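Local coordinates for exopolysaccharide biosynthesis protein (Pantoea stewartii subsp. stewartii DC283, PDB 6TGF) that modifies glycan biofilm, probably by hydrolysing exopolysaccharide, as a trimer with a tailspike-like parallel beta-helix fold, at residues 704-718 and 724-736. Residues are numbered along the deposited sequence; the frame is centred on the assembly and turned at random.
Sequences LSADNVDTRKPEGFV and GKTVALPYFAIKA
Tyr731 lays one face of its ring over the backbone of Gly716. The CA of Gly716 lies 3.9 Å from the ring centroid, a CH-pi contact. The tyrosine CG sits between its own backbone N and carbonyl carbon (chi1 66°), which folds the ring across the partner strand. A water at the ring edge, in its plane, ties Tyr731 OH to Phe717 O.

Beneath the ring is a classic beta bulge. Glu715 and Gly716 both face Tyr731, and their N-H groups share Tyr731 O in two weak bonds. Further along, Val718 and Leu729 form an antiparallel hydrogen-bonded pair, with Leu729 N 2.9 Å from Val718 O. Between these pairs, Phe717 sets CE2 3.8 Å from CB of Pro730 and CD2 against Ala728 CB.

Phe732 carries Pro714 CA over its ring centre, 12° off the normal. Asp710 O meets the ring edge near its plane. Past the Phe732 ring a single bridge joins Val709 and Ile734. Here Asp710 N donates to Ala733 O, and Lys735 N to Asn708 O at 2.8 Å.

The two strands form the hairpin 716-722/725-731, and the loop before it packs on the C-terminal tail after it. Phe732 meets Phe717 of the second subunit edge-to-face. Phe717 and Val718 pair in an antiparallel ladder with a strand of the third subunit, and Leu704 does so with one of the second, so the sheet runs on across both interfaces.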
ATOM      1  N   LEU B 704      66.607 -10.285 -33.392  1.00 66.31           N
ATOM      2  CA  LEU B 704      67.654 -11.337 -33.486  1.00 67.95           C
ATOM      3  C   LEU B 704      68.874 -10.790 -34.237  1.00 69.19           C
ATOM      4  O   LEU B 704      68.687 -10.165 -35.300  1.00 68.57           O
ATOM      5  CB  LEU B 704      67.082 -12.572 -34.192  1.00 68.01           C
ATOM      6  CG  LEU B 704      66.632 -13.715 -33.281  1.00 68.18           C
ATOM      7  CD1 LEU B 704      66.006 -14.835 -34.093  1.00 67.97           C
ATOM      8  CD2 LEU B 704      67.788 -14.256 -32.455  1.00 68.79           C
ATOM      9  N   SER B 705      70.070 -11.021 -33.688  1.00 71.29           N
ATOM     10  CA  SER B 705      71.381 -10.734 -34.327  1.00 73.04           C
ATOM     11  C   SER B 705      71.679 -11.814 -35.375  1.00 74.47           C
ATOM     12  O   SER B 705      71.458 -13.003 -35.076  1.00 74.51           O
ATOM     13  CB  SER B 705      72.480 -10.649 -33.298  1.00 73.76           C
ATOM     14  OG  SER B 705      73.747 -10.499 -33.920  1.00 74.04           O
ATOM     15  N   ALA B 706      72.176 -11.405 -36.548  1.00 76.43           N
ATOM     16  CA  ALA B 706      72.485 -12.275 -37.708  1.00 78.12           C
ATOM     17  C   ALA B 706      73.506 -13.352 -37.319  1.00 80.23           C
ATOM     18  O   ALA B 706      73.461 -14.445 -37.916  1.00 80.12           O
ATOM     19  CB  ALA B 706      72.989 -11.435 -38.856  1.00 78.07           C
ATOM     20  N   ASP B 707      74.386 -13.052 -36.354  1.00 82.81           N
ATOM     21  CA  ASP B 707      75.516 -13.919 -35.921  1.00 84.62           C
ATOM     22  C   ASP B 707      74.992 -15.204 -35.266  1.00 85.55           C
ATOM     23  O   ASP B 707      75.702 -16.225 -35.350  1.00 86.38           O
ATOM     24  CB  ASP B 707      76.449 -13.173 -34.961  1.00 85.49           C
ATOM     25  CG  ASP B 707      77.071 -11.913 -35.543  1.00 85.85           C
ATOM     26  OD1 ASP B 707      76.943 -11.702 -36.767  1.00 85.67           O
ATOM     27  OD2 ASP B 707      77.679 -11.149 -34.765  1.00 86.57           O
ATOM     28  N   ASN B 708      73.811 -15.155 -34.637  1.00 86.01           N
ATOM     29  CA  ASN B 708      73.189 -16.301 -33.914  1.00 86.84           C
ATOM     30  C   ASN B 708      72.162 -17.005 -34.814  1.00 86.65           C
ATOM     31  O   ASN B 708      71.468 -17.905 -34.307  1.00 86.51           O
ATOM     32  CB  ASN B 708      72.559 -15.846 -32.596  1.00 86.88           C
ATOM     33  CG  ASN B 708      73.589 -15.409 -31.575  1.00 87.39           C
ATOM     34  OD1 ASN B 708      74.503 -16.162 -31.248  1.00 87.82           O
ATOM     35  ND2 ASN B 708      73.449 -14.197 -31.066  1.00 87.29           N
ATOM     36  N   VAL B 709      72.084 -16.624 -36.096  1.00 86.82           N
ATOM     37  CA  VAL B 709      71.145 -17.203 -37.104  1.00 87.06           C
ATOM     38  C   VAL B 709      71.965 -17.875 -38.212  1.00 87.38           C
ATOM     39  O   VAL B 709      72.905 -17.235 -38.724  1.00 87.49           O
ATOM     40  CB  VAL B 709      70.209 -16.121 -37.681  1.00 86.97           C
ATOM     41  CG1 VAL B 709      69.297 -16.671 -38.770  1.00 86.65           C
ATOM     42  CG2 VAL B 709      69.386 -15.450 -36.591  1.00 87.05           C
ATOM     43  N   ASP B 710      71.613 -19.115 -38.566  1.00 87.46           N
ATOM     44  CA  ASP B 710      72.173 -19.852 -39.730  1.00 87.62           C
ATOM     45  C   ASP B 710      71.528 -19.293 -41.005  1.00 86.86           C
ATOM     46  O   ASP B 710      70.451 -19.785 -41.384  1.00 86.81           O
ATOM     47  CB  ASP B 710      71.959 -21.362 -39.578  1.00 88.30           C
ATOM     48  CG  ASP B 710      72.515 -22.197 -40.721  1.00 88.52           C
ATOM     49  OD1 ASP B 710      73.385 -21.687 -41.453  1.00 88.78           O
ATOM     50  OD2 ASP B 710      72.074 -23.354 -40.867  1.00 88.43           O
ATOM     51  N   THR B 711      72.177 -18.308 -41.635  1.00 86.60           N
ATOM     52  CA  THR B 711      71.662 -17.542 -42.805  1.00 86.26           C
ATOM     53  C   THR B 711      71.709 -18.403 -44.077  1.00 86.82           C
ATOM     54  O   THR B 711      71.070 -18.003 -45.070  1.00 86.16           O
ATOM     55  CB  THR B 711      72.456 -16.242 -43.002  1.00 85.69           C
ATOM     56  OG1 THR B 711      72.765 -15.706 -41.715  1.00 85.61           O
ATOM     57  CG2 THR B 711      71.710 -15.204 -43.812  1.00 85.16           C
ATOM     58  N   ARG B 712      72.433 -19.529 -44.048  1.00 88.20           N
ATOM     59  CA  ARG B 712      72.666 -20.425 -45.215  1.00 89.12           C
ATOM     60  C   ARG B 712      71.331 -20.760 -45.892  1.00 89.13           C
ATOM     61  O   ARG B 712      71.135 -20.321 -47.042  1.00 88.33           O
ATOM     62  CB  ARG B 712      73.408 -21.694 -44.779  1.00 90.24           C
ATOM     63  CG  ARG B 712      74.861 -21.458 -44.389  1.00 90.95           C
ATOM     64  CD  ARG B 712      75.645 -22.735 -44.142  1.00 91.92           C
ATOM     65  NE  ARG B 712      75.608 -23.158 -42.744  1.00 92.59           N
ATOM     66  CZ  ARG B 712      74.999 -24.245 -42.269  1.00 93.08           C
ATOM     67  NH1 ARG B 712      74.346 -25.070 -43.075  1.00 93.25           N
ATOM     68  NH2 ARG B 712      75.047 -24.508 -40.975  1.00 93.34           N
ATOM     69  N   LYS B 713      70.451 -21.499 -45.204  1.00 90.00           N
ATOM     70  CA  LYS B 713      69.132 -21.949 -45.732  1.00 89.94           C
ATOM     71  C   LYS B 713      68.028 -21.672 -44.716  1.00 88.65           C
ATOM     72  O   LYS B 713      68.267 -21.699 -43.510  1.00 88.30           O
ATOM     73  CB  LYS B 713      69.131 -23.453 -46.028  1.00 91.13           C
ATOM     74  CG  LYS B 713      69.913 -23.883 -47.259  1.00 91.88           C
ATOM     75  CD  LYS B 713      71.283 -24.441 -46.941  1.00 92.98           C
ATOM     76  CE  LYS B 713      72.187 -24.526 -48.152  1.00 93.43           C
ATOM     77  NZ  LYS B 713      72.653 -23.188 -48.588  1.00 93.33           N
ATOM     78  N   PRO B 714      66.787 -21.394 -45.179  1.00 87.32           N
ATOM     79  CA  PRO B 714      65.599 -21.577 -44.346  1.00 86.73           C
ATOM     80  C   PRO B 714      65.534 -23.017 -43.812  1.00 85.98           C
ATOM     81  O   PRO B 714      65.647 -23.932 -44.610  1.00 86.28           O
ATOM     82  CB  PRO B 714      64.429 -21.287 -45.301  1.00 86.72           C
ATOM     83  CG  PRO B 714      65.026 -20.401 -46.377  1.00 86.62           C
ATOM     84  CD  PRO B 714      66.469 -20.844 -46.506  1.00 86.96           C
ATOM     85  N   GLU B 715      65.379 -23.180 -42.494  1.00 84.84           N
ATOM     86  CA  GLU B 715      65.288 -24.501 -41.811  1.00 84.34           C
ATOM     87  C   GLU B 715      64.058 -25.251 -42.333  1.00 83.20           C
ATOM     88  O   GLU B 715      64.185 -26.451 -42.646  1.00 83.26           O
ATOM     89  CB  GLU B 715      65.215 -24.329 -40.293  1.00 84.45           C
ATOM     90  CG  GLU B 715      64.943 -25.627 -39.549  1.00 84.95           C
ATOM     91  CD  GLU B 715      65.172 -25.575 -38.049  1.00 85.16           C
ATOM     92  OE1 GLU B 715      64.958 -24.501 -37.455  1.00 84.98           O
ATOM     93  OE2 GLU B 715      65.564 -26.612 -37.479  1.00 85.69           O
ATOM     94  N   GLY B 716      62.914 -24.563 -42.409  1.00 81.61           N
ATOM     95  CA  GLY B 716      61.641 -25.120 -42.906  1.00 80.73           C
ATOM     96  C   GLY B 716      60.669 -24.032 -43.329  1.00 79.26           C
ATOM     97  O   GLY B 716      61.097 -22.868 -43.452  1.00 78.51           O
ATOM     98  N   PHE B 717      59.404 -24.407 -43.545  1.00 78.63           N
ATOM     99  CA  PHE B 717      58.301 -23.512 -43.984  1.00 77.85           C
ATOM    100  C   PHE B 717      57.013 -23.864 -43.232  1.00 76.92           C
ATOM    101  O   PHE B 717      56.932 -24.967 -42.650  1.00 76.84           O
ATOM    102  CB  PHE B 717      58.068 -23.641 -45.492  1.00 78.21           C
ATOM    103  CG  PHE B 717      59.279 -23.362 -46.343  1.00 78.60           C
ATOM    104  CD1 PHE B 717      60.227 -24.347 -46.575  1.00 79.19           C
ATOM    105  CD2 PHE B 717      59.471 -22.114 -46.914  1.00 78.35           C
ATOM    106  CE1 PHE B 717      61.344 -24.089 -47.356  1.00 79.26           C
ATOM    107  CE2 PHE B 717      60.586 -21.861 -47.694  1.00 78.43           C
ATOM    108  CZ  PHE B 717      61.519 -22.844 -47.916  1.00 78.81           C
ATOM    109  N   VAL B 718      56.044 -22.945 -43.251  1.00 75.32           N
ATOM    110  CA  VAL B 718      54.645 -23.168 -42.778  1.00 74.46           C
ATOM    111  C   VAL B 718      53.686 -22.570 -43.814  1.00 73.13           C
ATOM    112  O   VAL B 718      53.997 -21.491 -44.354  1.00 72.00           O
ATOM    113  CB  VAL B 718      54.407 -22.583 -41.371  1.00 74.62           C
ATOM    114  CG1 VAL B 718      55.130 -23.387 -40.301  1.00 74.90           C
ATOM    115  CG2 VAL B 718      54.786 -21.112 -41.279  1.00 74.53           C
ATOM    116  N   GLY B 724      45.086 -13.749 -49.748  1.00 72.65           N
ATOM    117  CA  GLY B 724      44.191 -14.690 -50.452  1.00 74.01           C
ATOM    118  C   GLY B 724      44.909 -15.928 -50.968  1.00 74.99           C
ATOM    119  O   GLY B 724      44.266 -16.995 -51.010  1.00 75.47           O
ATOM    120  N   LYS B 725      46.183 -15.802 -51.358  1.00 75.95           N
ATOM    121  CA  LYS B 725      46.972 -16.879 -52.017  1.00 76.86           C
ATOM    122  C   LYS B 725      47.723 -17.693 -50.956  1.00 76.57           C
ATOM    123  O   LYS B 725      48.403 -17.076 -50.113  1.00 76.09           O
ATOM    124  CB  LYS B 725      47.941 -16.266 -53.035  1.00 77.57           C
ATOM    125  CG  LYS B 725      48.393 -17.202 -54.145  1.00 78.66           C
ATOM    126  CD  LYS B 725      48.885 -16.478 -55.380  1.00 79.24           C
ATOM    127  CE  LYS B 725      49.278 -17.416 -56.503  1.00 79.87           C
ATOM    128  NZ  LYS B 725      49.079 -16.791 -57.832  1.00 80.20           N
ATOM    129  N   THR B 726      47.601 -19.026 -51.005  1.00 76.75           N
ATOM    130  CA  THR B 726      48.304 -19.980 -50.103  1.00 76.82           C
ATOM    131  C   THR B 726      49.777 -20.055 -50.521  1.00 76.98           C
ATOM    132  O   THR B 726      50.040 -20.489 -51.660  1.00 77.61           O
ATOM    133  CB  THR B 726      47.651 -21.369 -50.123  1.00 76.89           C
ATOM    134  OG1 THR B 726      46.233 -21.204 -50.132  1.00 76.51           O
ATOM    135  CG2 THR B 726      48.057 -22.225 -48.943  1.00 76.85           C
ATOM    136  N   VAL B 727      50.689 -19.639 -49.636  1.00 76.67           N
ATOM    137  CA  VAL B 727      52.161 -19.585 -49.893  1.00 76.69           C
ATOM    138  C   VAL B 727      52.899 -20.209 -48.703  1.00 76.72           C
ATOM    139  O   VAL B 727      52.234 -20.547 -47.703  1.00 76.70           O
ATOM    140  CB  VAL B 727      52.626 -18.139 -50.162  1.00 76.54           C
ATOM    141  CG1 VAL B 727      51.946 -17.549 -51.389  1.00 76.45           C
ATOM    142  CG2 VAL B 727      52.420 -17.236 -48.956  1.00 76.39           C
ATOM    143  N   ALA B 728      54.222 -20.356 -48.822  1.00 76.73           N
ATOM    144  CA  ALA B 728      55.124 -20.926 -47.792  1.00 76.98           C
ATOM    145  C   ALA B 728      55.881 -19.792 -47.091  1.00 76.74           C
ATOM    146  O   ALA B 728      56.717 -19.146 -47.754  1.00 76.51           O
ATOM    147  CB  ALA B 728      56.076 -21.906 -48.434  1.00 77.15           C
ATOM    148  N   LEU B 729      55.594 -19.560 -45.805  1.00 76.67           N
ATOM    149  CA  LEU B 729      56.327 -18.582 -44.957  1.00 76.51           C
ATOM    150  C   LEU B 729      57.615 -19.238 -44.467  1.00 76.48           C
ATOM    151  O   LEU B 729      57.569 -20.202 -43.706  1.00 76.12           O
ATOM    152  CB  LEU B 729      55.449 -18.141 -43.781  1.00 76.74           C
ATOM    153  CG  LEU B 729      55.895 -16.854 -43.088  1.00 76.53           C
ATOM    154  CD1 LEU B 729      55.499 -15.633 -43.905  1.00 76.36           C
ATOM    155  CD2 LEU B 729      55.322 -16.759 -41.682  1.00 76.63           C
ATOM    156  N   PRO B 730      58.802 -18.739 -44.883  1.00 76.57           N
ATOM    157  CA  PRO B 730      60.070 -19.366 -44.516  1.00 76.96           C
ATOM    158  C   PRO B 730      60.495 -19.004 -43.087  1.00 77.19           C
ATOM    159  O   PRO B 730      59.968 -18.050 -42.543  1.00 76.71           O
ATOM    160  CB  PRO B 730      61.043 -18.770 -45.539  1.00 76.90           C
ATOM    161  CG  PRO B 730      60.503 -17.374 -45.768  1.00 76.45           C
ATOM    162  CD  PRO B 730      58.996 -17.530 -45.699  1.00 76.45           C
ATOM    163  N   TYR B 731      61.434 -19.768 -42.525  1.00 77.84           N
ATOM    164  CA  TYR B 731      62.030 -19.513 -41.190  1.00 78.47           C
ATOM    165  C   TYR B 731      63.407 -20.180 -41.101  1.00 79.46           C
ATOM    166  O   TYR B 731      63.584 -21.284 -41.650  1.00 80.17           O
ATOM    167  CB  TYR B 731      61.067 -19.965 -40.090  1.00 78.45           C
ATOM    168  CG  TYR B 731      60.796 -21.448 -40.013  1.00 78.73           C
ATOM    169  CD1 TYR B 731      61.676 -22.310 -39.377  1.00 79.02           C
ATOM    170  CD2 TYR B 731      59.635 -21.989 -40.544  1.00 78.70           C
ATOM    171  CE1 TYR B 731      61.424 -23.670 -39.291  1.00 79.16           C
ATOM    172  CE2 TYR B 731      59.367 -23.347 -40.464  1.00 78.87           C
ATOM    173  CZ  TYR B 731      60.265 -24.191 -39.838  1.00 79.03           C
ATOM    174  OH  TYR B 731      60.010 -25.529 -39.757  1.00 79.28           O
ATOM    175  N   PHE B 732      64.350 -19.509 -40.433  1.00 80.55           N
ATOM    176  CA  PHE B 732      65.768 -19.926 -40.279  1.00 81.59           C
ATOM    177  C   PHE B 732      65.986 -20.468 -38.862  1.00 82.42           C
ATOM    178  O   PHE B 732      65.239 -20.077 -37.944  1.00 82.24           O
ATOM    179  CB  PHE B 732      66.698 -18.752 -40.600  1.00 81.67           C
ATOM    180  CG  PHE B 732      66.700 -18.335 -42.051  1.00 81.60           C
ATOM    181  CD1 PHE B 732      65.654 -17.596 -42.584  1.00 81.16           C
ATOM    182  CD2 PHE B 732      67.750 -18.684 -42.888  1.00 81.98           C
ATOM    183  CE1 PHE B 732      65.660 -17.217 -43.918  1.00 81.08           C
ATOM    184  CE2 PHE B 732      67.754 -18.304 -44.222  1.00 81.52           C
ATOM    185  CZ  PHE B 732      66.710 -17.571 -44.734  1.00 81.07           C
ATOM    186  N   ALA B 733      66.974 -21.353 -38.701  1.00 83.77           N
ATOM    187  CA  ALA B 733      67.364 -21.977 -37.413  1.00 84.93           C
ATOM    188  C   ALA B 733      68.249 -21.010 -36.619  1.00 85.38           C
ATOM    189  O   ALA B 733      68.862 -20.119 -37.242  1.00 84.33           O
ATOM    190  CB  ALA B 733      68.070 -23.287 -37.662  1.00 85.52           C
ATOM    191  N   ILE B 734      68.311 -21.195 -35.296  1.00 86.68           N
ATOM    192  CA  ILE B 734      69.122 -20.368 -34.351  1.00 88.03           C
ATOM    193  C   ILE B 734      70.295 -21.220 -33.849  1.00 89.10           C
ATOM    194  O   ILE B 734      70.040 -22.333 -33.348  1.00 88.71           O
ATOM    195  CB  ILE B 734      68.250 -19.838 -33.193  1.00 88.47           C
ATOM    196  CG1 ILE B 734      66.995 -19.128 -33.714  1.00 88.27           C
ATOM    197  CG2 ILE B 734      69.065 -18.942 -32.268  1.00 88.58           C
ATOM    198  CD1 ILE B 734      66.021 -18.704 -32.636  1.00 88.23           C
ATOM    199  N   LYS B 735      71.524 -20.706 -33.980  1.00 90.33           N
ATOM    200  CA  LYS B 735      72.778 -21.378 -33.538  1.00 91.77           C
ATOM    201  C   LYS B 735      72.717 -21.597 -32.021  1.00 92.11           C
ATOM    202  O   LYS B 735      72.263 -20.677 -31.312  1.00 92.20           O
ATOM    203  CB  LYS B 735      74.011 -20.541 -33.897  1.00 92.61           C
ATOM    204  CG  LYS B 735      74.233 -20.282 -35.383  1.00 92.65           C
ATOM    205  CD  LYS B 735      75.516 -19.526 -35.667  1.00 93.08           C
ATOM    206  CE  LYS B 735      75.560 -18.905 -37.047  1.00 93.12           C
ATOM    207  NZ  LYS B 735      75.818 -19.915 -38.100  1.00 93.65           N
ATOM    208  N   ALA B 736      73.158 -22.769 -31.552  1.00 92.17           N
ATOM    209  CA  ALA B 736      73.184 -23.157 -30.121  1.00 92.18           C
ATOM    210  C   ALA B 736      74.233 -22.317 -29.383  1.00 92.08           C
ATOM    211  O   ALA B 736      73.901 -21.487 -28.537  1.00 91.54           O
ATOM    212  CB  ALA B 736      73.467 -24.634 -29.987  1.00 92.61           C
ATOM    213  OXT ALA B 736      75.433 -22.448 -29.617  1.00 92.16           O
TER
HETATM  214  O   HOH W   1      57.545 -26.414 -40.487  1.00 48.10           O